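Local coordinates for putative glycosyl hydrolase (Parabacteroides distasonis, PDB 4QHZ), which is a putative glycosyl hydrolase related to 3-keto-disaccharide hydrolases and binds a magnesium ion, at residues C[128-133]-C[145-150]; C[152-157]-C[197-202]; C[101-106]-C[166-171]; C[122-127]-C[170-175]; C[111-116]-C[137-142]. All coordinates share one frame; numbering follows the deposited sequence.

Contact 1: C[128-133]-C[145-150]; sequences EVQVLD and TGSIYK. With MG (magnesium ion), chain I.
Gln130 and Tyr149 lie side by side and point the same way, their amide and ring planes 62° apart. Gln130 NE2 comes within 3.7 Å of Tyr149 CE1. Gln130 carries CG anti to its backbone N (chi1 176°), and the chain then bends at chi2. This course brings Gln130 OE1 to 2.1 Å from the magnesium ion, while NE2 is hydrogen-bonded to Gly143. Glu128 also runs beside the Tyr149 ring. The extended chain carries Glu128 OE2 to the magnesium at 2.2 Å. Glu128 OE1 rests obliquely 3.6 Å from Tyr149 CG. A water on the metal makes weak bonds to Glu128 OE1 and Gln130 NE2.

Thr145 works at the other end of the contact. Thr145 OG1 donates to Leu132 O at 2.6 Å, arriving from above the carbonyl plane. Between the two ends the backbones run in opposite directions. Tyr149 N bonds to Glu128 O, Gln130 N to Ser147 O and Gly146 N to Gln130 O. Ser147 OG packs 3.4 Å from Gln130 CB and is itself bonded to Gln144 O. Val129 CG2 meets Ile148 CD1 at 4.0 Å.

All the touching residues are buried, and the loop 145-150 is pinned along strand 127-131, an outermost strand of its sheet within this chain. Asn118 OD1, Ser119 O and Gln227 OE1 complete six ligands round the magnesium. This is a metal site built on one sheet of a concanavalin-like beta sandwich.

Contact 2: C[152-157]-C[197-202]; sequences SIPLAN and VLQNHT
Leu155 and Leu198 bring the two backbones closest, with their CA atoms 4.6 Å apart, and Leu155 N donates to Leu198 O at 2.8 Å where segment 197-202 turns a corner. The side chain of Leu198 packs against 152-157. Leu198 CG lies 4.0 Å from Pro154 CB, and its CD1 touches the methyl of Ala156. Leu155 reaches back across the corner. Leu155 CD1 sits 3.9 Å from Asn200 CB and also meets Val197 CG1.

The corner contains a classic beta bulge: Leu198 and Gln199 both face Val191 of the adjoining strand 185-193. The strand 196-203 belongs to the larger sheet of the sandwich, and the loop 152-157 packs against it.

Gln199 carries the polar part. Its chain bends at chi2 (-70°), which brings the amide back to the loop. Gln199 NE2 donates to Ser152 O at 3.1 Å, well above that carbonyl's plane, and is also bonded to Gly146 O. Gln199 OE1 accepts from Thr202 OG1 at 2.6 Å, on a lone pair in the carbonyl plane. A water joins the same OE1 to Ile153 O. Four partners thus fix the turn of the amide. A leucine here would probably leave Ser152 O and Gly146 O without this donor and free the hydroxyl of Thr202 to turn.

Ser152 OG lies against the Thr202 methyl, CG2, at 3.2 Å. Pro154 packs on Pro30 of the second subunit. Val197 and Asn200 pack on Ile171 of that subunit.

Contact 3: C[101-106]-C[166-171]; sequences IEWQVP and NVYDII. With EDO (1,2-ethanediol), chain H.
Asn166 and Trp103 form an antiparallel hydrogen-bonded pair, with Asn166 N to Trp103 O at 2.8 Å and Trp103 N to Asn166 O. Trp103 CG stands between its backbone N and carbonyl carbon (chi1 50°), which folds the indole over toward the neighbouring strand. Asn166 CB then lies over the six-membered ring of Trp103, 3.7 Å from its centroid, in a CH-pi contact. The Asn166 OD1 end is bonded elsewhere, to Arg160 N and to the side chains of Asn194 and Gln193.

Val167 pairs with Glu102 in the non-hydrogen-bonded position. Val167 CG2 lies alongside the carboxylate, 3.9 Å from Glu102 CD. Glu102 OE1 forms a salt bridge with Arg239.

Tyr168 pairs with Ile101 through two backbone bonds, and Tyr168 CB packs 3.6 Å from Ile101 CG2. Its ring receives the edge of Trp103 in a T-shaped stack, with planes at 74°. Trp103 NE1 sits 3.5 Å above the plane of the Tyr168 ring, over its centre. A leucine in place of Trp103 would probably leave this ring face without its aromatic mate and open a gap over Asn166 CB. Tyr168 OH bonds to Gln130 O, reaching the other sheet.

Asp169 OD2 accepts at 2.6 Å from O1 of an ethanediol, probably from the crystallisation liquor, which also bonds to Asp169 of the second subunit.

Strands 97-104 and 165-177 are antiparallel neighbours, 155° apart in direction here. The face bearing Ile101, Trp103 and Tyr168 looks into the core of the concanavalin-like beta sandwich.

Contact 4: C[122-127]-C[170-175]; sequences FLQGMY and IIYTAP
The nearest CA atoms, of Leu123 and Tyr172, are 8.0 Å apart. The gap is bridged by side chains, because the two segments belong to facing sheets of the beta sandwich. In 122-127 a type II turn from Phe122 to Gly125 links strands 119-123 and 127-131. A classic beta bulge follows, in which Met126 and Tyr127 both face Leu123.

With its ring swung opposite the backbone N (chi1 178°), Tyr172 reaches across to this turn. Leu123 slides past it in the opposite direction. Leu123 CB lies over one face of the Tyr172 ring, 4.2 Å from the centroid, and Leu123 CD1 touches Tyr172 CD1 at 3.6 Å. Leu123 CD2 also meets Ile170 CG2.

Gln124 crosses Tyr172 at about a right angle. Tyr172 OH donates to Gln124 OE1 at 2.6 Å, and that oxygen sits near the ring plane at its edge. The amide is held at its other end too, since Gln124 NE2 bonds to Phe94 O. Ala174 CB and Pro175 CD pack against Gln124 OE1.

Tyr127 adds its own ring, its OH bonded to His219 NE2. Tyr172 OH meets the edge of that ring, 3.2 Å from Tyr127 CE2.

Contact 5: C[111-116]-C[137-142]; sequences GESQSR and NPTYVN
Asn137 grips the backbone of Ser113 with both ends of its amide. Asn137 OD1 accepts from Ser113 N at 2.8 Å, and Asn137 ND2 donates to Ser113 O at 3.1 Å. Both bonds use a lone pair in the carbonyl plane. Asn137 ND2 has a second acceptor in Asp133 O.

Thr139 OG1 has two partners. Thr139 OG1 shares a hydrogen bond with Ser113 OG at 2.7 Å, and it accepts from Gln114 NE2 at 2.9 Å, nearly in the amide plane. A kink at the second torsion of Gln114 (-71°) lays its amide over one face of the Tyr140 ring, with the planes 20° apart. Gln114 NE2 lies 3.6 Å above the Tyr140 ring, toward its rim, and also bonds to Gly143 O. Tyr140 OH is satisfied by Tyr149 OH.

Arg116 passes Asn137 in the opposite direction, with Arg116 CD 3.6 Å from Asn137 ND2. Its charge is met by Asp133, in a salt bridge through NE, and Arg116 NH1 donates to Gly111 O at 2.8 Å.

Two loops are thus joined by directional polar bonds and one amide-ring stack. Gln114 O also accepts from Asn118 ND2, so the network probably helps position this magnesium ligand.

Overall arrangement
Contacts 1, 3 and 4 are buried; contacts 2 and 5 are only partly so. Contacts 3 and 4 share strand 165-177. Contact 3 joins neighbours in one sheet through backbone bonds and an aromatic pair, whereas contact 4 spans the two sheets through side chains. Contact 1 reaches strand 127-131 of the smaller sheet and is the one of the five whose own residues bind magnesium. It touches contact 5 through paired tyrosines and contact 2 through Gly146 and Gln199. Contact 5, its centre about 20 Å from the chain centre, is the most peripheral and mainly polar. Contact 2 mixes apolar packing with an amide network. All five contacts have at least one residue within reach of the second subunit.

Contact 1: C[128-133]-C[145-150]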
# COMPACT_ATOMS: atom_id res chain seq x y z
N GLU C 128 16.10 8.56 10.61
CA GLU C 128 16.14 9.98 10.98
C GLU C 128 15.14 10.84 10.21
O GLU C 128 15.17 10.88 8.98
CB GLU C 128 17.54 10.59 10.78
CG GLU C 128 17.62 12.03 11.31
CD GLU C 128 18.96 12.71 11.10
OE1 GLU C 128 19.80 12.19 10.33
OE2 GLU C 128 19.18 13.79 11.71
N VAL C 129 14.29 11.53 10.95
CA VAL C 129 13.57 12.68 10.44
C VAL C 129 14.45 13.89 10.72
O VAL C 129 14.67 14.24 11.88
CB VAL C 129 12.19 12.87 11.10
CG1 VAL C 129 11.46 14.06 10.49
CG2 VAL C 129 11.35 11.60 10.97
N GLN C 130 14.96 14.51 9.67
CA GLN C 130 15.96 15.57 9.80
C GLN C 130 15.39 16.81 10.49
O GLN C 130 14.26 17.22 10.24
CB GLN C 130 16.52 15.95 8.43
CG GLN C 130 17.51 17.11 8.41
CD GLN C 130 18.86 16.77 9.04
OE1 GLN C 130 18.94 16.36 10.20
NE2 GLN C 130 19.94 16.94 8.27
N VAL C 131 16.20 17.36 11.39
CA VAL C 131 15.96 18.67 11.96
C VAL C 131 17.14 19.56 11.58
O VAL C 131 18.30 19.18 11.72
CB VAL C 131 15.82 18.59 13.49
CG1 VAL C 131 15.90 19.97 14.13
CG2 VAL C 131 14.51 17.90 13.85
N LEU C 132 16.83 20.75 11.06
CA LEU C 132 17.85 21.66 10.53
C LEU C 132 17.25 23.04 10.35
O LEU C 132 16.05 23.17 10.07
CB LEU C 132 18.37 21.14 9.19
CG LEU C 132 19.61 21.78 8.59
CD1 LEU C 132 20.84 21.57 9.47
CD2 LEU C 132 19.86 21.21 7.20
N ASP C 133 18.07 24.08 10.50
CA ASP C 133 17.61 25.42 10.17
C ASP C 133 17.71 25.64 8.67
O ASP C 133 18.77 25.97 8.15
CB ASP C 133 18.40 26.51 10.90
CG ASP C 133 17.85 27.90 10.62
OD1 ASP C 133 16.70 27.99 10.15
OD2 ASP C 133 18.55 28.90 10.87
N THR C 145 15.42 19.94 6.10
CA THR C 145 14.47 19.81 7.19
C THR C 145 13.26 18.96 6.81
O THR C 145 12.65 19.20 5.77
CB THR C 145 13.99 21.19 7.66
OG1 THR C 145 15.12 22.04 7.89
CG2 THR C 145 13.16 21.06 8.92
N GLY C 146 12.93 17.99 7.64
CA GLY C 146 11.76 17.14 7.40
C GLY C 146 11.96 16.03 6.39
O GLY C 146 11.04 15.27 6.12
N SER C 147 13.17 15.92 5.84
CA SER C 147 13.51 14.80 5.00
C SER C 147 13.55 13.55 5.86
O SER C 147 13.79 13.63 7.07
CB SER C 147 14.86 15.01 4.31
OG SER C 147 15.94 15.07 5.23
N ILE C 148 13.28 12.40 5.24
CA ILE C 148 13.75 11.13 5.78
C ILE C 148 15.17 11.07 5.24
O ILE C 148 15.39 10.90 4.04
CB ILE C 148 12.90 9.92 5.34
CG1 ILE C 148 11.42 10.15 5.64
CG2 ILE C 148 13.39 8.65 6.03
CD1 ILE C 148 11.13 10.68 7.04
N TYR C 149 16.13 11.26 6.15
CA TYR C 149 17.47 11.73 5.78
C TYR C 149 18.10 10.94 4.62
O TYR C 149 18.35 9.73 4.73
CB TYR C 149 18.39 11.71 7.00
CG TYR C 149 19.76 12.26 6.73
CD1 TYR C 149 19.96 13.62 6.50
CD2 TYR C 149 20.87 11.42 6.69
CE1 TYR C 149 21.22 14.12 6.24
CE2 TYR C 149 22.13 11.92 6.43
CZ TYR C 149 22.30 13.27 6.21
OH TYR C 149 23.55 13.75 5.95
N LYS C 150 18.33 11.66 3.52
CA LYS C 150 18.97 11.15 2.29
C LYS C 150 18.18 10.06 1.55
O LYS C 150 18.73 9.34 0.72
CB LYS C 150 20.41 10.68 2.57
CG LYS C 150 21.39 11.83 2.73
CD LYS C 150 22.83 11.35 2.65
CE LYS C 150 23.80 12.52 2.58
NZ LYS C 150 25.18 12.07 2.21
MG MG I . 20.39 15.66 11.62
O HOH W 1 21.39 14.70 10.23

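Contact 2: C[152-157]-C[197-202]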
# COMPACT_ATOMS: atom_id res chain seq x y z
N SER C 152 14.15 10.55 1.20
CA SER C 152 12.91 11.17 0.74
C SER C 152 12.92 12.67 0.95
O SER C 152 12.96 13.14 2.09
CB SER C 152 11.72 10.55 1.47
OG SER C 152 11.66 9.15 1.23
N ILE C 153 12.87 13.40 -0.16
CA ILE C 153 12.84 14.86 -0.15
C ILE C 153 11.50 15.33 0.41
O ILE C 153 10.45 14.79 0.03
CB ILE C 153 13.04 15.41 -1.57
CG1 ILE C 153 14.38 14.94 -2.15
CG2 ILE C 153 12.97 16.92 -1.59
CD1 ILE C 153 14.46 15.05 -3.66
N PRO C 154 11.52 16.30 1.33
CA PRO C 154 10.25 16.78 1.87
C PRO C 154 9.44 17.53 0.82
O PRO C 154 10.00 18.12 -0.10
CB PRO C 154 10.68 17.72 2.99
CG PRO C 154 12.02 18.21 2.57
CD PRO C 154 12.66 17.03 1.90
N LEU C 155 8.12 17.52 0.98
CA LEU C 155 7.22 18.13 0.02
C LEU C 155 7.28 19.66 0.03
O LEU C 155 6.84 20.31 -0.92
CB LEU C 155 5.78 17.67 0.28
CG LEU C 155 5.54 16.17 0.09
CD1 LEU C 155 4.18 15.76 0.63
CD2 LEU C 155 5.67 15.79 -1.38
N ALA C 156 7.82 20.24 1.09
CA ALA C 156 7.94 21.68 1.17
C ALA C 156 9.02 22.09 2.16
O ALA C 156 9.51 21.27 2.94
CB ALA C 156 6.60 22.30 1.58
N ASN C 157 9.37 23.38 2.12
CA ASN C 157 10.13 24.03 3.16
C ASN C 157 9.17 24.91 3.94
O ASN C 157 8.73 25.94 3.45
CB ASN C 157 11.27 24.85 2.55
CG ASN C 157 12.12 25.55 3.59
OD1 ASN C 157 11.65 25.88 4.68
ND2 ASN C 157 13.39 25.77 3.27
N VAL C 197 2.12 19.41 5.46
CA VAL C 197 2.57 18.03 5.23
C VAL C 197 3.89 18.03 4.46
O VAL C 197 3.96 18.55 3.34
CB VAL C 197 1.56 17.19 4.45
CG1 VAL C 197 2.08 15.77 4.26
CG2 VAL C 197 0.23 17.12 5.17
N LEU C 198 4.90 17.40 5.04
CA LEU C 198 6.23 17.31 4.44
C LEU C 198 6.53 15.89 3.94
O LEU C 198 7.25 15.72 2.96
CB LEU C 198 7.29 17.76 5.45
CG LEU C 198 7.81 19.19 5.32
CD1 LEU C 198 6.71 20.23 5.21
CD2 LEU C 198 8.74 19.52 6.48
N GLN C 199 6.02 14.89 4.65
CA GLN C 199 6.08 13.50 4.22
C GLN C 199 4.67 12.95 4.27
O GLN C 199 4.05 12.92 5.34
CB GLN C 199 7.00 12.67 5.10
CG GLN C 199 8.45 13.16 5.13
CD GLN C 199 9.19 12.93 3.83
OE1 GLN C 199 8.79 12.13 2.99
NE2 GLN C 199 10.31 13.63 3.68
N ASN C 200 4.16 12.52 3.12
CA ASN C 200 2.81 11.99 3.02
C ASN C 200 2.82 10.46 2.88
O ASN C 200 2.88 9.94 1.78
CB ASN C 200 2.09 12.64 1.84
CG ASN C 200 0.63 12.24 1.76
OD1 ASN C 200 0.15 11.44 2.55
ND2 ASN C 200 -0.08 12.82 0.79
N HIS C 201 2.73 9.77 4.01
CA HIS C 201 2.77 8.31 4.04
C HIS C 201 3.96 7.80 3.22
O HIS C 201 3.80 6.99 2.30
CB HIS C 201 1.46 7.71 3.55
CG HIS C 201 1.29 6.27 3.91
ND1 HIS C 201 0.97 5.86 5.19
CD2 HIS C 201 1.37 5.14 3.17
CE1 HIS C 201 0.90 4.54 5.22
NE2 HIS C 201 1.13 4.08 4.01
N THR C 202 5.15 8.27 3.59
CA THR C 202 6.38 7.95 2.89
C THR C 202 6.92 6.60 3.34
O THR C 202 6.97 6.32 4.53
CB THR C 202 7.43 9.03 3.15
OG1 THR C 202 6.94 10.28 2.65
CG2 THR C 202 8.74 8.72 2.47
O HOH W 2 8.21 13.11 0.27

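Contact 3: C[101-106]-C[166-171]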
# COMPACT_ATOMS: atom_id res chain seq x y z
N ILE C 101 6.51 17.00 18.66
CA ILE C 101 7.77 17.58 19.13
C ILE C 101 7.96 18.96 18.50
O ILE C 101 7.74 19.16 17.31
CB ILE C 101 8.98 16.66 18.82
CG1 ILE C 101 10.29 17.27 19.33
CG2 ILE C 101 9.11 16.35 17.33
CD1 ILE C 101 11.44 16.29 19.38
N GLU C 102 8.36 19.92 19.33
CA GLU C 102 8.58 21.29 18.90
C GLU C 102 10.03 21.66 19.13
O GLU C 102 10.63 21.24 20.13
CB GLU C 102 7.64 22.23 19.65
CG GLU C 102 6.18 21.82 19.50
CD GLU C 102 5.19 22.81 20.07
OE1 GLU C 102 5.59 23.93 20.49
OE2 GLU C 102 3.99 22.46 20.10
N TRP C 103 10.60 22.42 18.20
CA TRP C 103 12.01 22.77 18.28
C TRP C 103 12.29 24.19 17.78
O TRP C 103 11.63 24.68 16.86
CB TRP C 103 12.87 21.76 17.50
CG TRP C 103 12.43 21.45 16.11
CD1 TRP C 103 11.49 20.54 15.75
CD2 TRP C 103 12.94 22.01 14.90
NE1 TRP C 103 11.36 20.51 14.38
CE2 TRP C 103 12.24 21.41 13.83
CE3 TRP C 103 13.89 22.99 14.60
CZ2 TRP C 103 12.47 21.74 12.49
CZ3 TRP C 103 14.12 23.33 13.27
CH2 TRP C 103 13.42 22.69 12.23
N GLN C 104 13.27 24.81 18.41
CA GLN C 104 13.59 26.21 18.18
C GLN C 104 15.04 26.39 17.79
O GLN C 104 15.94 25.97 18.53
CB GLN C 104 13.32 27.00 19.46
CG GLN C 104 13.52 28.50 19.34
CD GLN C 104 13.59 29.17 20.70
OE1 GLN C 104 14.35 28.75 21.57
NE2 GLN C 104 12.79 30.21 20.89
N VAL C 105 15.26 27.01 16.64
CA VAL C 105 16.60 27.45 16.26
C VAL C 105 16.85 28.77 16.99
O VAL C 105 16.02 29.67 16.92
CB VAL C 105 16.72 27.64 14.75
CG1 VAL C 105 18.14 28.04 14.36
CG2 VAL C 105 16.31 26.37 14.01
N PRO C 106 17.98 28.88 17.71
CA PRO C 106 18.19 30.11 18.50
C PRO C 106 18.42 31.32 17.59
O PRO C 106 18.92 31.17 16.48
CB PRO C 106 19.44 29.78 19.33
CG PRO C 106 20.17 28.76 18.52
CD PRO C 106 19.13 27.97 17.78
N ASN C 166 9.21 25.48 15.64
CA ASN C 166 8.81 24.61 14.54
C ASN C 166 8.15 23.36 15.10
O ASN C 166 8.73 22.67 15.93
CB ASN C 166 10.00 24.25 13.68
CG ASN C 166 10.50 25.43 12.88
OD1 ASN C 166 9.93 25.78 11.85
ND2 ASN C 166 11.55 26.07 13.37
N VAL C 167 6.93 23.10 14.65
CA VAL C 167 6.09 22.07 15.23
C VAL C 167 6.07 20.84 14.34
O VAL C 167 5.69 20.94 13.17
CB VAL C 167 4.65 22.58 15.42
CG1 VAL C 167 3.76 21.49 16.00
CG2 VAL C 167 4.64 23.81 16.31
N TYR C 168 6.49 19.70 14.87
CA TYR C 168 6.38 18.43 14.16
C TYR C 168 5.25 17.59 14.74
O TYR C 168 5.13 17.44 15.96
CB TYR C 168 7.67 17.61 14.26
CG TYR C 168 8.79 17.91 13.27
CD1 TYR C 168 8.66 18.84 12.24
CD2 TYR C 168 9.99 17.21 13.36
CE1 TYR C 168 9.70 19.07 11.35
CE2 TYR C 168 11.03 17.43 12.48
CZ TYR C 168 10.88 18.35 11.47
OH TYR C 168 11.94 18.56 10.60
N ASP C 169 4.41 17.06 13.85
CA ASP C 169 3.50 15.97 14.18
C ASP C 169 3.86 14.81 13.27
O ASP C 169 3.96 14.98 12.05
CB ASP C 169 2.05 16.40 14.03
CG ASP C 169 1.59 17.28 15.17
OD1 ASP C 169 1.53 16.78 16.31
OD2 ASP C 169 1.32 18.49 14.94
N ILE C 170 4.08 13.64 13.86
CA ILE C 170 4.65 12.49 13.17
C ILE C 170 3.79 11.26 13.43
O ILE C 170 3.45 10.97 14.57
CB ILE C 170 6.08 12.22 13.65
CG1 ILE C 170 7.00 13.38 13.24
CG2 ILE C 170 6.60 10.90 13.10
CD1 ILE C 170 8.37 13.36 13.89
N ILE C 171 3.41 10.57 12.36
CA ILE C 171 2.66 9.33 12.46
C ILE C 171 3.50 8.24 11.83
O ILE C 171 3.88 8.35 10.66
CB ILE C 171 1.29 9.41 11.75
CG1 ILE C 171 0.51 10.63 12.25
CG2 ILE C 171 0.50 8.12 11.98
CD1 ILE C 171 -0.77 10.90 11.48
C1 EDO H . -1.33 19.26 12.76
O1 EDO H . 0.10 19.33 12.81
C2 EDO H . -1.83 18.47 13.95
O2 EDO H . -3.22 18.16 13.79

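Contact 4: C[122-127]-C[170-175]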
# COMPACT_ATOMS: atom_id res chain seq x y z
N PHE C 122 15.36 10.13 15.42
CA PHE C 122 15.54 8.77 14.91
C PHE C 122 14.41 7.88 15.38
O PHE C 122 14.33 7.52 16.56
CB PHE C 122 16.88 8.19 15.35
CG PHE C 122 18.06 8.70 14.56
CD1 PHE C 122 18.56 9.97 14.80
CD2 PHE C 122 18.66 7.90 13.60
CE1 PHE C 122 19.65 10.44 14.08
CE2 PHE C 122 19.74 8.37 12.88
CZ PHE C 122 20.24 9.64 13.13
N LEU C 123 13.53 7.52 14.45
CA LEU C 123 12.35 6.71 14.73
C LEU C 123 12.77 5.27 14.97
O LEU C 123 13.45 4.67 14.13
CB LEU C 123 11.36 6.81 13.57
CG LEU C 123 10.99 8.24 13.16
CD1 LEU C 123 10.15 8.24 11.89
CD2 LEU C 123 10.27 8.98 14.28
N GLN C 124 12.38 4.73 16.13
CA GLN C 124 12.88 3.44 16.63
C GLN C 124 14.42 3.36 16.65
O GLN C 124 14.98 2.28 16.62
CB GLN C 124 12.31 2.27 15.82
CG GLN C 124 10.80 2.20 15.84
CD GLN C 124 10.27 0.93 15.21
OE1 GLN C 124 10.35 0.75 14.00
NE2 GLN C 124 9.76 0.02 16.04
N GLY C 125 15.07 4.52 16.71
CA GLY C 125 16.53 4.59 16.73
C GLY C 125 17.20 4.32 15.39
O GLY C 125 18.42 4.28 15.33
N MSE C 126 16.43 4.15 14.32
CA MSE C 126 16.99 3.73 13.02
C MSE C 126 16.79 4.71 11.89
O MSE C 126 17.60 4.76 10.97
CB MSE C 126 16.34 2.43 12.54
CG MSE C 126 16.34 1.30 13.56
SE MSE C 126 18.17 0.77 14.01
CE MSE C 126 18.43 -0.62 12.63
N TYR C 127 15.71 5.49 11.93
CA TYR C 127 15.28 6.26 10.76
C TYR C 127 15.15 7.75 11.08
O TYR C 127 14.19 8.17 11.73
CB TYR C 127 13.95 5.70 10.22
CG TYR C 127 13.91 4.19 10.15
CD1 TYR C 127 14.76 3.48 9.31
CD2 TYR C 127 13.01 3.46 10.93
CE1 TYR C 127 14.73 2.10 9.24
CE2 TYR C 127 12.97 2.07 10.86
CZ TYR C 127 13.84 1.40 10.02
OH TYR C 127 13.80 0.03 9.95
N ILE C 170 4.08 13.64 13.86
CA ILE C 170 4.65 12.49 13.17
C ILE C 170 3.79 11.26 13.43
O ILE C 170 3.45 10.97 14.57
CB ILE C 170 6.08 12.22 13.65
CG1 ILE C 170 7.00 13.38 13.24
CG2 ILE C 170 6.60 10.90 13.10
CD1 ILE C 170 8.37 13.36 13.89
N ILE C 171 3.41 10.57 12.36
CA ILE C 171 2.66 9.33 12.46
C ILE C 171 3.50 8.24 11.83
O ILE C 171 3.88 8.35 10.66
CB ILE C 171 1.29 9.41 11.75
CG1 ILE C 171 0.51 10.63 12.25
CG2 ILE C 171 0.50 8.12 11.98
CD1 ILE C 171 -0.77 10.90 11.48
N TYR C 172 3.79 7.19 12.60
CA TYR C 172 4.76 6.18 12.21
C TYR C 172 4.20 4.77 12.34
O TYR C 172 3.60 4.41 13.36
CB TYR C 172 6.00 6.30 13.09
CG TYR C 172 7.07 5.27 12.81
CD1 TYR C 172 7.94 5.41 11.73
CD2 TYR C 172 7.23 4.16 13.64
CE1 TYR C 172 8.93 4.48 11.49
CE2 TYR C 172 8.21 3.22 13.40
CZ TYR C 172 9.06 3.38 12.33
OH TYR C 172 10.03 2.45 12.09
N THR C 173 4.41 3.98 11.29
CA THR C 173 4.09 2.57 11.28
C THR C 173 5.40 1.80 11.18
O THR C 173 6.19 2.02 10.26
CB THR C 173 3.18 2.23 10.08
OG1 THR C 173 2.02 3.06 10.12
CG2 THR C 173 2.76 0.77 10.12
N ALA C 174 5.64 0.92 12.15
CA ALA C 174 6.88 0.15 12.23
C ALA C 174 6.91 -0.94 11.16
O ALA C 174 5.86 -1.37 10.69
CB ALA C 174 7.03 -0.47 13.60
N PRO C 175 8.12 -1.36 10.75
CA PRO C 175 8.23 -2.42 9.77
C PRO C 175 8.02 -3.78 10.42
O PRO C 175 8.03 -3.87 11.64
CB PRO C 175 9.68 -2.31 9.31
CG PRO C 175 10.40 -1.82 10.52
CD PRO C 175 9.44 -0.90 11.21

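Contact 5: C[111-116]-C[137-142]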
# COMPACT_ATOMS: atom_id res chain seq x y z
N GLY C 111 26.16 29.29 10.89
CA GLY C 111 26.49 28.08 10.13
C GLY C 111 25.75 27.98 8.82
O GLY C 111 24.81 28.73 8.56
N GLU C 112 26.18 27.03 7.99
CA GLU C 112 25.60 26.83 6.67
C GLU C 112 25.31 25.37 6.41
O GLU C 112 25.92 24.48 7.00
CB GLU C 112 26.57 27.33 5.60
CG GLU C 112 26.76 28.83 5.56
CD GLU C 112 27.80 29.24 4.53
OE1 GLU C 112 29.00 29.01 4.78
OE2 GLU C 112 27.41 29.78 3.47
N SER C 113 24.38 25.14 5.48
CA SER C 113 24.03 23.81 5.02
C SER C 113 23.74 22.88 6.20
O SER C 113 22.94 23.24 7.07
CB SER C 113 25.13 23.26 4.09
OG SER C 113 24.71 22.08 3.43
N GLN C 114 24.38 21.72 6.25
CA GLN C 114 24.13 20.74 7.31
C GLN C 114 24.71 21.13 8.67
O GLN C 114 24.44 20.45 9.66
CB GLN C 114 24.70 19.37 6.91
CG GLN C 114 24.06 18.77 5.67
CD GLN C 114 22.63 18.29 5.90
OE1 GLN C 114 22.37 17.51 6.81
NE2 GLN C 114 21.71 18.76 5.07
N SER C 115 25.47 22.23 8.74
CA SER C 115 26.09 22.66 9.99
C SER C 115 25.39 23.86 10.62
O SER C 115 26.03 24.70 11.24
CB SER C 115 27.57 22.98 9.74
OG SER C 115 28.25 21.83 9.28
N ARG C 116 24.07 23.93 10.47
CA ARG C 116 23.29 25.05 10.99
C ARG C 116 22.02 24.55 11.67
O ARG C 116 20.98 24.40 11.03
CB ARG C 116 22.94 26.02 9.86
CG ARG C 116 22.36 27.35 10.34
CD ARG C 116 21.65 28.05 9.19
NE ARG C 116 21.01 29.30 9.58
CZ ARG C 116 21.61 30.49 9.70
NH1 ARG C 116 22.91 30.62 9.48
NH2 ARG C 116 20.90 31.55 10.04
N ASN C 137 18.62 29.02 4.29
CA ASN C 137 19.85 28.24 4.34
C ASN C 137 19.74 27.05 3.40
O ASN C 137 19.18 26.01 3.78
CB ASN C 137 20.14 27.79 5.77
CG ASN C 137 21.32 26.82 5.85
OD1 ASN C 137 22.39 27.07 5.29
ND2 ASN C 137 21.12 25.71 6.57
N PRO C 138 20.24 27.19 2.17
CA PRO C 138 20.17 26.05 1.25
C PRO C 138 21.09 24.89 1.67
O PRO C 138 22.10 25.09 2.34
CB PRO C 138 20.62 26.64 -0.09
CG PRO C 138 21.37 27.87 0.25
CD PRO C 138 20.85 28.38 1.55
N THR C 139 20.69 23.68 1.30
CA THR C 139 21.48 22.48 1.53
C THR C 139 21.03 21.43 0.52
O THR C 139 20.19 21.72 -0.34
CB THR C 139 21.34 21.97 2.98
OG1 THR C 139 22.28 20.92 3.23
CG2 THR C 139 19.91 21.45 3.25
N TYR C 140 21.58 20.22 0.60
CA TYR C 140 21.11 19.16 -0.31
C TYR C 140 19.68 18.78 0.09
O TYR C 140 19.38 18.59 1.27
CB TYR C 140 22.05 17.94 -0.37
CG TYR C 140 22.61 17.40 0.93
CD1 TYR C 140 23.83 17.84 1.43
CD2 TYR C 140 21.96 16.37 1.62
CE1 TYR C 140 24.36 17.33 2.60
CE2 TYR C 140 22.49 15.85 2.79
CZ TYR C 140 23.69 16.32 3.27
OH TYR C 140 24.23 15.80 4.42
N VAL C 141 18.81 18.71 -0.92
CA VAL C 141 17.36 18.69 -0.67
C VAL C 141 16.89 17.39 -0.04
O VAL C 141 15.93 17.39 0.72
CB VAL C 141 16.54 18.98 -1.96
CG1 VAL C 141 16.85 20.38 -2.47
CG2 VAL C 141 16.80 17.94 -3.06
N ASN C 142 17.57 16.29 -0.35
CA ASN C 142 17.23 15.00 0.26
C ASN C 142 17.72 14.89 1.70
O ASN C 142 17.48 13.88 2.36
CB ASN C 142 17.74 13.82 -0.59
CG ASN C 142 19.25 13.80 -0.75
OD1 ASN C 142 19.90 14.85 -0.85
ND2 ASN C 142 19.82 12.60 -0.76